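Local coordinates for protein wsv230 (Shrimp white spot syndrome virus, PDB 2GJ2) that is a nonstructural viral protein with a ferredoxin fold that binds metal ions, here cadmium, its biological role not being established, at residues 64-67 against 73-76. Numbering follows the deposited sequence.
Sequences ELRL and TLEI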
# COMPACT_ATOMS: atom_id res chain seq x y z
N GLU A 64 -4.02 -15.87 -17.73
CA GLU A 64 -4.61 -16.49 -16.56
C GLU A 64 -5.42 -15.46 -15.77
O GLU A 64 -6.48 -15.78 -15.25
CB GLU A 64 -3.52 -17.09 -15.66
CG GLU A 64 -4.05 -17.90 -14.48
CD GLU A 64 -2.94 -18.61 -13.71
OE1 GLU A 64 -1.79 -18.61 -14.19
OE2 GLU A 64 -3.23 -19.17 -12.63
N LEU A 65 -4.92 -14.23 -15.69
CA LEU A 65 -5.60 -13.18 -14.94
C LEU A 65 -6.79 -12.65 -15.70
O LEU A 65 -7.77 -12.22 -15.10
CB LEU A 65 -4.62 -12.05 -14.60
CG LEU A 65 -5.06 -11.01 -13.57
CD1 LEU A 65 -5.62 -11.69 -12.33
CD2 LEU A 65 -3.85 -10.13 -13.22
N ARG A 66 -6.73 -12.68 -17.03
CA ARG A 66 -7.88 -12.25 -17.85
C ARG A 66 -9.05 -13.25 -17.65
O ARG A 66 -10.24 -12.86 -17.62
CB ARG A 66 -7.50 -12.22 -19.33
CG ARG A 66 -6.68 -11.03 -19.76
CD ARG A 66 -5.94 -11.34 -21.03
NE ARG A 66 -5.26 -10.16 -21.53
CZ ARG A 66 -4.16 -10.16 -22.28
NH1 ARG A 66 -3.58 -11.29 -22.64
NH2 ARG A 66 -3.62 -9.01 -22.65
N LEU A 67 -8.73 -14.53 -17.52
CA LEU A 67 -9.79 -15.51 -17.32
C LEU A 67 -10.36 -15.24 -15.95
O LEU A 67 -11.53 -14.88 -15.82
CB LEU A 67 -9.25 -16.94 -17.40
CG LEU A 67 -8.63 -17.35 -18.74
CD1 LEU A 67 -7.83 -18.64 -18.58
CD2 LEU A 67 -9.71 -17.49 -19.80
N THR A 73 -9.61 -8.07 -22.15
CA THR A 73 -8.92 -6.84 -22.53
C THR A 73 -7.92 -6.40 -21.46
O THR A 73 -7.11 -5.52 -21.71
CB THR A 73 -9.91 -5.65 -22.74
OG1 THR A 73 -10.49 -5.28 -21.49
CG2 THR A 73 -11.05 -6.02 -23.70
N LEU A 74 -7.99 -7.01 -20.28
CA LEU A 74 -7.13 -6.68 -19.14
C LEU A 74 -5.66 -6.54 -19.53
O LEU A 74 -5.14 -7.33 -20.30
CB LEU A 74 -7.28 -7.76 -18.06
CG LEU A 74 -6.52 -7.82 -16.70
CD1 LEU A 74 -5.02 -8.04 -16.91
CD2 LEU A 74 -6.74 -6.55 -15.94
N GLU A 75 -5.00 -5.51 -19.02
CA GLU A 75 -3.58 -5.30 -19.26
C GLU A 75 -2.90 -5.01 -17.93
O GLU A 75 -3.53 -4.51 -17.00
CB GLU A 75 -3.34 -4.10 -20.18
CG GLU A 75 -3.82 -4.26 -21.60
CD GLU A 75 -2.90 -5.10 -22.45
OE1 GLU A 75 -1.66 -4.98 -22.29
OE2 GLU A 75 -3.41 -5.86 -23.28
N ILE A 76 -1.63 -5.35 -17.82
CA ILE A 76 -0.93 -5.06 -16.59
C ILE A 76 0.31 -4.21 -16.87
O ILE A 76 1.00 -4.42 -17.85
CB ILE A 76 -0.48 -6.31 -15.82
CG1 ILE A 76 0.23 -5.87 -14.54
CG2 ILE A 76 0.53 -7.09 -16.60
CD1 ILE A 76 0.79 -6.99 -13.72
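R66 reaches from helix 62-69 to the residue just before strand 75-78 and hydrogen-bonds to the carbonyl oxygen of L74 mainly through NE, a long side chain fastening a helix to the last loop residue before the next strand. R66 NE lies in the carbonyl plane of L74, 3.1 Å from L74 O. That oxygen in turn sits 21° out of the guanidinium plane. A weak second bond comes from R66 NH2, at 3.3 Å from the same L74 O. With CG beside the backbone N (chi1 -77°) and the chain extended from there to NE, the methylene stem passes across L74, R66 CG lying 3.7 Å from L74 CB. Helix 62-69 is the second helix of this ferredoxin-like fold and leads through a short turn into strand 75-78, which pairs antiparallel with strand 13-16 and is outermost in the chain's four-stranded sheet (order 2-3-1-4). Beyond the carbonyl, E75, its chain bent at the second torsion, brings OE2 to 3.2 Å from R66 NH2, a salt bridge with weak hydrogen-bond geometry, the carboxylate turned 57° from the guanidinium. E63 pairs with R66 NH1, so two acidic groups probably steady its charge. On the buried side, L65 CD2 approaches L74 CD1 at 4.4 Å, and both leucines rest on L15.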